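Local atomic coordinates of dimeric protein of unknown function and ferredoxin-like fold (Bacteroides fragilis, PDB entry 3FMB), a protein that is of unknown function but forms a dimer of ferredoxin-like subunits and belongs to the stress-responsive A/B barrel (Dabb) family. Residues A[25-30]-A[43-48]; A[80-83]-A[87-90]; A[39-44]-A[101-106]; A[89-92]-A[96-99]. One frame throughout, in Å; residues are numbered along the deposited sequence.

Contact 1: A[25-30]-A[43-48]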
# COMPACT_ATOMS: atom_id res chain seq x y z
N VAL A 25 2.93 -1.06 -3.42
CA VAL A 25 3.54 0.21 -3.90
C VAL A 25 2.42 1.22 -4.12
O VAL A 25 1.39 0.91 -4.72
CB VAL A 25 4.37 0.05 -5.25
CG1 VAL A 25 5.16 1.37 -5.56
CG2 VAL A 25 5.28 -1.20 -5.21
N LEU A 26 2.61 2.42 -3.58
CA LEU A 26 1.71 3.54 -3.87
C LEU A 26 2.50 4.61 -4.64
O LEU A 26 3.71 4.83 -4.37
CB LEU A 26 1.16 4.13 -2.57
CG LEU A 26 0.34 3.22 -1.65
CD1 LEU A 26 -0.17 4.01 -0.40
CD2 LEU A 26 -0.77 2.46 -2.34
N PHE A 27 1.82 5.22 -5.60
CA PHE A 27 2.35 6.30 -6.40
C PHE A 27 1.51 7.59 -6.30
O PHE A 27 0.26 7.56 -6.28
CB PHE A 27 2.40 5.91 -7.89
CG PHE A 27 3.26 4.74 -8.18
CD1 PHE A 27 4.61 4.91 -8.42
CD2 PHE A 27 2.71 3.46 -8.23
CE1 PHE A 27 5.44 3.80 -8.69
CE2 PHE A 27 3.52 2.36 -8.52
CZ PHE A 27 4.85 2.53 -8.76
N LYS A 28 2.21 8.71 -6.33
CA LYS A 28 1.63 10.04 -6.41
C LYS A 28 2.21 10.73 -7.64
O LYS A 28 3.42 10.80 -7.86
CB LYS A 28 1.93 10.81 -5.13
CG LYS A 28 1.27 12.20 -5.09
CD LYS A 28 1.36 12.83 -3.68
CE LYS A 28 0.82 14.25 -3.68
NZ LYS A 28 0.32 14.67 -2.32
N LEU A 29 1.33 11.28 -8.45
CA LEU A 29 1.74 11.97 -9.63
C LEU A 29 1.89 13.43 -9.29
O LEU A 29 1.26 13.93 -8.34
CB LEU A 29 0.70 11.77 -10.73
CG LEU A 29 0.44 10.32 -11.15
CD1 LEU A 29 -0.59 10.44 -12.31
CD2 LEU A 29 1.72 9.56 -11.54
N ARG A 30 2.69 14.15 -10.07
CA ARG A 30 2.94 15.58 -9.79
C ARG A 30 1.64 16.39 -9.78
O ARG A 30 0.80 16.25 -10.66
CB ARG A 30 3.90 16.22 -10.81
CG ARG A 30 5.26 15.63 -10.88
CD ARG A 30 6.12 16.41 -11.87
NE ARG A 30 5.84 16.01 -13.24
CZ ARG A 30 5.18 16.74 -14.14
NH1 ARG A 30 4.71 17.94 -13.85
NH2 ARG A 30 5.00 16.25 -15.36
N ASN A 43 -5.04 5.04 -16.00
CA ASN A 43 -5.71 3.98 -16.75
C ASN A 43 -4.69 3.13 -17.53
O ASN A 43 -4.71 1.89 -17.46
CB ASN A 43 -6.79 4.55 -17.69
CG ASN A 43 -8.06 5.01 -16.96
OD1 ASN A 43 -8.35 4.55 -15.87
ND2 ASN A 43 -8.82 5.90 -17.59
N SER A 44 -3.77 3.78 -18.23
CA SER A 44 -2.80 3.04 -19.03
C SER A 44 -1.92 2.12 -18.17
O SER A 44 -1.68 0.96 -18.53
CB SER A 44 -1.93 3.98 -19.86
OG SER A 44 -2.71 4.57 -20.86
N PHE A 45 -1.46 2.64 -17.03
CA PHE A 45 -0.65 1.90 -16.06
C PHE A 45 -1.42 0.72 -15.49
O PHE A 45 -0.91 -0.37 -15.49
CB PHE A 45 -0.23 2.82 -14.92
CG PHE A 45 0.62 2.14 -13.88
CD1 PHE A 45 1.94 1.79 -14.17
CD2 PHE A 45 0.12 1.81 -12.63
CE1 PHE A 45 2.74 1.17 -13.22
CE2 PHE A 45 0.95 1.18 -11.67
CZ PHE A 45 2.25 0.87 -12.01
N LYS A 46 -2.66 0.94 -15.07
CA LYS A 46 -3.50 -0.14 -14.53
C LYS A 46 -3.63 -1.28 -15.55
O LYS A 46 -3.43 -2.44 -15.19
CB LYS A 46 -4.89 0.37 -14.17
CG LYS A 46 -5.93 -0.70 -13.78
CD LYS A 46 -7.16 -0.02 -13.19
CE LYS A 46 -8.30 -0.95 -13.00
NZ LYS A 46 -7.94 -1.85 -11.98
N GLU A 47 -3.96 -0.93 -16.79
CA GLU A 47 -4.09 -1.92 -17.87
C GLU A 47 -2.80 -2.69 -18.11
O GLU A 47 -2.83 -3.90 -18.31
CB GLU A 47 -4.52 -1.23 -19.18
CG GLU A 47 -4.85 -2.18 -20.31
CD GLU A 47 -4.98 -1.47 -21.66
OE1 GLU A 47 -6.04 -1.62 -22.30
OE2 GLU A 47 -4.03 -0.76 -22.07
N ALA A 48 -1.67 -1.98 -18.10
CA ALA A 48 -0.36 -2.58 -18.40
C ALA A 48 0.07 -3.54 -17.29
O ALA A 48 0.56 -4.64 -17.58
CB ALA A 48 0.71 -1.48 -18.62
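F27 and F45 meet through their outer ring atoms, CE2 of F27 lying 4.0 Å from CZ of F45. The rings are steeply inclined, with planes 74° apart and centroids separated by 5.6 Å, an oblique pairing in which neither ring lies flat on the other. The two side chains cross at about a right angle, one reaching out from strand 25-29 and the other from the helix packed on the sheet. A long, flat side chain suits both places because the backbones are far apart: even the closest alpha carbons, F27 CA and F45 CA, are 11.0 Å from each other. F45 spans its share of that gap because its CG is anti to the backbone N (chi1 -179°), which carries the ring out from the helix. Around the pair, I76 touches the side chains of both phenylalanines, R111 flanks F27, and V64 and L104 pack on F45. Backbone hydrogen bonds to N75 and I76 hold F27 in the antiparallel sheet of this ferredoxin-like fold, while helix 35-50 brings F45 over one sheet face. L26, the next residue along the strand, packs on A112 of the second subunit. With no hydrogen bond between the two segments, cohesion between them probably comes from dispersion and the exclusion of water; such apolar contacts set fewer directional demands than polar bonds, consistent with the oblique ring angle.

Contact 2: A[80-83]-A[87-90]. With EDO (1,2-ethanediol), chain F.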
# COMPACT_ATOMS: atom_id res chain seq x y z
N SER A 80 0.31 -6.71 -4.64
CA SER A 80 0.76 -7.93 -5.28
C SER A 80 1.34 -8.92 -4.28
O SER A 80 1.73 -8.55 -3.16
CB SER A 80 1.78 -7.57 -6.36
OG SER A 80 2.93 -7.01 -5.79
N GLU A 81 1.38 -10.18 -4.70
CA GLU A 81 1.89 -11.29 -3.90
C GLU A 81 2.89 -12.12 -4.72
O GLU A 81 2.67 -12.39 -5.91
CB GLU A 81 0.74 -12.20 -3.41
CG GLU A 81 -0.20 -11.47 -2.41
CD GLU A 81 -1.43 -12.25 -2.03
OE1 GLU A 81 -1.55 -13.43 -2.39
OE2 GLU A 81 -2.30 -11.66 -1.35
N PHE A 82 3.97 -12.52 -4.05
CA PHE A 82 5.05 -13.36 -4.63
C PHE A 82 5.50 -14.37 -3.58
O PHE A 82 5.20 -14.22 -2.39
CB PHE A 82 6.25 -12.50 -5.05
CG PHE A 82 5.94 -11.46 -6.09
CD1 PHE A 82 5.48 -10.19 -5.72
CD2 PHE A 82 6.13 -11.73 -7.44
CE1 PHE A 82 5.19 -9.22 -6.72
CE2 PHE A 82 5.84 -10.82 -8.42
CZ PHE A 82 5.38 -9.55 -8.08
N ASP A 83 6.24 -15.37 -4.00
CA ASP A 83 6.76 -16.38 -3.06
C ASP A 83 7.87 -15.85 -2.18
O ASP A 83 8.00 -16.28 -1.03
CB ASP A 83 7.29 -17.58 -3.83
CG ASP A 83 6.21 -18.37 -4.50
OD1 ASP A 83 5.01 -18.20 -4.18
OD2 ASP A 83 6.56 -19.17 -5.37
N ASP A 87 11.77 -13.32 -6.32
CA ASP A 87 10.70 -13.25 -7.32
C ASP A 87 10.19 -11.82 -7.52
O ASP A 87 9.89 -11.43 -8.64
CB ASP A 87 9.56 -14.19 -6.94
CG ASP A 87 9.88 -15.68 -7.19
OD1 ASP A 87 10.99 -16.00 -7.65
OD2 ASP A 87 9.00 -16.52 -6.92
N VAL A 88 10.06 -11.05 -6.44
CA VAL A 88 9.72 -9.63 -6.56
C VAL A 88 10.73 -8.92 -7.48
O VAL A 88 10.36 -8.13 -8.33
CB VAL A 88 9.68 -8.91 -5.18
CG1 VAL A 88 9.48 -7.41 -5.33
CG2 VAL A 88 8.61 -9.54 -4.29
N LYS A 89 12.01 -9.21 -7.31
CA LYS A 89 13.06 -8.57 -8.07
C LYS A 89 13.05 -9.04 -9.54
O LYS A 89 13.26 -8.25 -10.47
CB LYS A 89 14.40 -8.78 -7.42
CG LYS A 89 15.57 -8.22 -8.26
CD LYS A 89 16.64 -7.49 -7.45
CE LYS A 89 16.94 -6.12 -8.07
NZ LYS A 89 15.79 -5.19 -7.83
N PHE A 90 12.76 -10.33 -9.75
CA PHE A 90 12.56 -10.86 -11.11
C PHE A 90 11.45 -10.11 -11.85
O PHE A 90 11.62 -9.66 -12.99
CB PHE A 90 12.25 -12.35 -11.01
CG PHE A 90 12.11 -13.04 -12.31
CD1 PHE A 90 13.19 -13.71 -12.88
CD2 PHE A 90 10.89 -13.03 -12.98
CE1 PHE A 90 13.06 -14.35 -14.06
CE2 PHE A 90 10.77 -13.69 -14.21
CZ PHE A 90 11.82 -14.33 -14.73
C1 EDO F . 14.21 -4.91 -4.45
O1 EDO F . 14.34 -3.52 -4.06
C2 EDO F . 12.86 -5.19 -5.10
O2 EDO F . 12.95 -5.48 -6.53
O HOH W 1 6.27 -15.92 -6.86
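F82 presents one face of its ring to V88 across the turn that joins strand 80-82 to the following helix. V88 CA stands 4.2 Å from the ring centroid and just 8° off the ring normal, a CH-pi contact almost exactly over the middle of the ring. The valine also sends CG2 to the ring's rim, 3.5 Å from F82 CD1, so a branched, compact side chain fits closely beside a broad one. With CG of F82 anti to the carbonyl carbon (chi1 -60°), the ring turns its face to V88 CA. In the ferredoxin-like fold this is the step from strand 76-82 into the helical connection that leads to strand 108-117; V88 also touches V21 and H23 of strand 21-29, and F82 meets the ring of Y91. D87, at the more polar margin, has its CB 4.2 Å from F82 CB, while its carboxylate turns to the strand end. There one water accepts from D83 N at 2.9 Å and donates to D87 OD2, making a solvent bridge across the turn. The two acids lie close, D83 OD2 being 3.9 Å from D87 OD2 with the carboxylate planes 43° apart. Any repulsion between them is probably eased by the salt bridge from D83 OD2 to R60. On the exposed side of the helix, K89 NZ donates to O2 of a 1,2-ethanediol molecule, probably picked up from the crystallisation liquor.

Contact 3: A[39-44]-A[101-106]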
# COMPACT_ATOMS: atom_id res chain seq x y z
N LEU A 39 -5.35 11.01 -15.52
CA LEU A 39 -6.28 9.91 -15.78
C LEU A 39 -5.80 8.95 -16.88
O LEU A 39 -5.92 7.74 -16.72
CB LEU A 39 -7.67 10.45 -16.09
CG LEU A 39 -8.77 9.40 -16.30
CD1 LEU A 39 -8.90 8.52 -15.05
CD2 LEU A 39 -10.08 10.08 -16.64
N VAL A 40 -5.27 9.49 -17.98
CA VAL A 40 -4.75 8.69 -19.07
C VAL A 40 -3.62 7.80 -18.57
O VAL A 40 -3.60 6.59 -18.83
CB VAL A 40 -4.26 9.58 -20.26
CG1 VAL A 40 -3.35 8.77 -21.26
CG2 VAL A 40 -5.48 10.25 -20.96
N VAL A 41 -2.69 8.41 -17.85
CA VAL A 41 -1.58 7.68 -17.24
C VAL A 41 -2.04 6.59 -16.27
O VAL A 41 -1.57 5.46 -16.35
CB VAL A 41 -0.63 8.67 -16.53
CG1 VAL A 41 0.39 7.90 -15.64
CG2 VAL A 41 0.08 9.55 -17.58
N MSE A 42 -2.95 6.95 -15.36
CA MSE A 42 -3.50 6.00 -14.38
C MSE A 42 -4.15 4.79 -15.04
O MSE A 42 -3.84 3.65 -14.70
CB MSE A 42 -4.50 6.72 -13.46
CG MSE A 42 -3.82 7.71 -12.49
SE MSE A 42 -4.99 8.99 -11.72
CE MSE A 42 -6.14 7.84 -10.66
N ASN A 43 -5.04 5.04 -16.00
CA ASN A 43 -5.71 3.98 -16.75
C ASN A 43 -4.69 3.13 -17.53
O ASN A 43 -4.71 1.89 -17.46
CB ASN A 43 -6.79 4.55 -17.69
CG ASN A 43 -8.06 5.01 -16.96
OD1 ASN A 43 -8.35 4.55 -15.87
ND2 ASN A 43 -8.82 5.90 -17.59
N SER A 44 -3.77 3.78 -18.23
CA SER A 44 -2.80 3.04 -19.03
C SER A 44 -1.92 2.12 -18.17
O SER A 44 -1.68 0.96 -18.53
CB SER A 44 -1.93 3.98 -19.86
OG SER A 44 -2.71 4.57 -20.86
N GLY A 101 6.03 0.35 -16.00
CA GLY A 101 6.54 1.38 -15.10
C GLY A 101 6.86 2.69 -15.82
O GLY A 101 6.61 3.78 -15.28
N LYS A 102 7.38 2.59 -17.04
CA LYS A 102 7.72 3.78 -17.83
C LYS A 102 6.51 4.64 -18.15
O LYS A 102 6.65 5.85 -18.37
CB LYS A 102 8.46 3.42 -19.13
CG LYS A 102 9.91 3.22 -18.90
CD LYS A 102 10.69 2.96 -20.17
CE LYS A 102 12.11 2.39 -19.84
NZ LYS A 102 12.75 1.69 -21.00
N ILE A 103 5.33 4.03 -18.16
CA ILE A 103 4.07 4.79 -18.37
C ILE A 103 3.98 5.98 -17.36
O ILE A 103 3.47 7.06 -17.71
CB ILE A 103 2.85 3.87 -18.31
CG1 ILE A 103 2.82 2.89 -19.50
CG2 ILE A 103 1.49 4.66 -18.30
CD1 ILE A 103 1.85 1.76 -19.29
N LEU A 104 4.47 5.76 -16.15
CA LEU A 104 4.46 6.75 -15.08
C LEU A 104 5.63 7.74 -15.09
O LEU A 104 5.59 8.75 -14.36
CB LEU A 104 4.43 6.05 -13.73
CG LEU A 104 3.31 5.06 -13.42
CD1 LEU A 104 3.44 4.50 -11.97
CD2 LEU A 104 1.93 5.67 -13.68
N ALA A 105 6.66 7.49 -15.91
CA ALA A 105 7.92 8.21 -15.74
C ALA A 105 7.78 9.72 -15.87
O ALA A 105 8.38 10.49 -15.11
CB ALA A 105 8.98 7.68 -16.75
N GLU A 106 7.04 10.17 -16.87
CA GLU A 106 6.93 11.60 -17.13
C GLU A 106 6.17 12.36 -16.06
O GLU A 106 6.40 13.57 -15.89
CB GLU A 106 6.26 11.86 -18.48
CG GLU A 106 7.20 11.89 -19.63
CD GLU A 106 8.24 13.03 -19.51
OE1 GLU A 106 7.86 14.24 -19.54
OE2 GLU A 106 9.43 12.68 -19.37
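S44, which packs against I103, is bonded to V40 O one helical turn earlier: its backbone N donates to that oxygen at 2.9 Å, and S44 OG lies near it too, 3.0 Å from V40 O. What the serine turns to the other segment is carbon, its CB lying 3.8 Å from I103 CG2. I103 works with both arms. Its CG2 also comes to within 3.7 Å of V41 O, whereas its CD1 reaches on to the backbone of S44. A beta-branched isoleucine suits this place because its two branches diverge, one serving V41 O and S44 CB together and the other the main chain of S44. The ferredoxin-like fold sets its helices side by side on one face of the sheet, and here helix 35-50 meets the segment 101-106 that leads from helix 95-102 to strand 108-117. The second meeting point is V41 with L104. V41 CG1, anti to the backbone N (chi1 169°), approaches L104 CD2 at 3.3 Å, tighter than usual for two methyl carbons. The leucine's length matters: its CB does not point straight at the helix, yet the branched end still reaches the valine. L104 also packs on I76, joining the apolar surface to strand 76-82, while V41 touches T107 and I103 touches A48.

Contact 4: A[89-92]-A[96-99]. With EDO (1,2-ethanediol), chain F; SO4 (sulfate ion), chain C.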
# COMPACT_ATOMS: atom_id res chain seq x y z
N LYS A 89 12.01 -9.21 -7.31
CA LYS A 89 13.06 -8.57 -8.07
C LYS A 89 13.05 -9.04 -9.54
O LYS A 89 13.26 -8.25 -10.47
CB LYS A 89 14.40 -8.78 -7.42
CG LYS A 89 15.57 -8.22 -8.26
CD LYS A 89 16.64 -7.49 -7.45
CE LYS A 89 16.94 -6.12 -8.07
NZ LYS A 89 15.79 -5.19 -7.83
N PHE A 90 12.76 -10.33 -9.75
CA PHE A 90 12.56 -10.86 -11.11
C PHE A 90 11.45 -10.11 -11.85
O PHE A 90 11.62 -9.66 -12.99
CB PHE A 90 12.25 -12.35 -11.01
CG PHE A 90 12.11 -13.04 -12.31
CD1 PHE A 90 13.19 -13.71 -12.88
CD2 PHE A 90 10.89 -13.03 -12.98
CE1 PHE A 90 13.06 -14.35 -14.06
CE2 PHE A 90 10.77 -13.69 -14.21
CZ PHE A 90 11.82 -14.33 -14.73
N TYR A 91 10.31 -9.99 -11.19
CA TYR A 91 9.21 -9.15 -11.68
C TYR A 91 9.63 -7.69 -11.93
O TYR A 91 9.31 -7.11 -12.97
CB TYR A 91 8.07 -9.21 -10.67
CG TYR A 91 7.17 -8.01 -10.64
CD1 TYR A 91 6.09 -7.89 -11.51
CD2 TYR A 91 7.39 -6.99 -9.72
CE1 TYR A 91 5.23 -6.77 -11.46
CE2 TYR A 91 6.57 -5.88 -9.67
CZ TYR A 91 5.50 -5.78 -10.53
OH TYR A 91 4.75 -4.68 -10.45
N ALA A 92 10.33 -7.08 -10.98
CA ALA A 92 10.64 -5.64 -11.08
C ALA A 92 11.51 -5.31 -12.30
O ALA A 92 11.31 -4.30 -13.00
CB ALA A 92 11.29 -5.13 -9.78
N GLU A 96 8.73 -6.45 -19.52
CA GLU A 96 7.30 -6.13 -19.61
C GLU A 96 6.88 -5.25 -18.43
O GLU A 96 6.06 -4.34 -18.58
CB GLU A 96 6.49 -7.43 -19.63
CG GLU A 96 6.83 -8.33 -20.81
CD GLU A 96 6.63 -7.63 -22.07
OE1 GLU A 96 5.60 -6.94 -22.18
OE2 GLU A 96 7.51 -7.70 -22.93
N HIS A 97 7.43 -5.53 -17.25
CA HIS A 97 7.17 -4.69 -16.11
C HIS A 97 7.82 -3.30 -16.25
O HIS A 97 7.20 -2.25 -15.96
CB HIS A 97 7.63 -5.31 -14.79
CG HIS A 97 7.47 -4.35 -13.66
ND1 HIS A 97 8.53 -3.67 -13.11
CD2 HIS A 97 6.35 -3.80 -13.13
CE1 HIS A 97 8.08 -2.81 -12.22
NE2 HIS A 97 6.76 -2.85 -12.23
N VAL A 98 9.07 -3.27 -16.71
CA VAL A 98 9.76 -2.00 -16.92
C VAL A 98 8.97 -1.11 -17.87
O VAL A 98 8.80 0.11 -17.60
CB VAL A 98 11.20 -2.22 -17.44
CG1 VAL A 98 11.84 -0.90 -17.90
CG2 VAL A 98 12.09 -2.89 -16.34
N ALA A 99 8.46 -1.68 -18.97
CA ALA A 99 7.61 -0.90 -19.90
C ALA A 99 6.37 -0.33 -19.20
O ALA A 99 6.01 0.84 -19.43
CB ALA A 99 7.19 -1.74 -21.11
C1 EDO F . 14.21 -4.91 -4.45
O1 EDO F . 14.34 -3.52 -4.06
C2 EDO F . 12.86 -5.19 -5.10
O2 EDO F . 12.95 -5.48 -6.53
S SO4 C . 7.76 -1.66 -8.37
O1 SO4 C . 6.48 -2.51 -8.46
O2 SO4 C . 8.59 -1.73 -9.58
O3 SO4 C . 8.64 -2.00 -7.23
O4 SO4 C . 7.43 -0.22 -8.27
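Across the break between helix 85-93 and helix 95-102, H97 folds back over Y91 and A92 and ties the two short helices of the connection together. H97 ND1 donates to A92 O at 2.9 Å, with an N-H...O angle of 154°. The oxygen lies near the plane of the imidazole, whereas at the carbonyl the donor is tilted 31° from its plane. A92 belongs to the last turn of its helix, and a histidine suits the place because it can offer a ring N-H there while its ring packs obliquely on an aromatic neighbour. That neighbour is Y91: the ring centroids are 4.2 Å apart and the planes inclined at 38°, each ring reaching over the outer part of the other's face. H97 CG is anti to the backbone N, which extends the imidazole across the break, and its CB is packed only 3.1 Å from Y91 O. V98 adds a lesser touch, CG2 lying 3.7 Å from A92 O. At the tyrosine's end, Y91 OH makes a weak hydrogen bond of 3.4 Å to O1 of a sulfate, probably from the crystallisation liquor, which R111 and H23 also bind. I49 of helix 35-50 touches the side chains of both Y91 and H97, and Y91 further packs on L52, I59 and F82, so the break sits against that helix and the strand 76-82.

In the fold
The four contacts form two close pairs along the helical side of the sheet. Contacts 1 and 3 share N43 and S44, their centres only about 5 Å apart, and L104 packs on both F27 and F45 to join them. Contacts 2 and 4 share K89 and F90 with centres about 10 Å apart, and F82 CZ touches Y91 CG at 3.5 Å. Contacts 2 and 3 lie on opposite sides of the chain's centre, about 22 Å between centres. The sulfate links the two groups: the F27 side chain is about 4 Å from it and that of V88 about 6 Å, and Y91 bonds to it weakly, consistent with a pocket between sheet and helices.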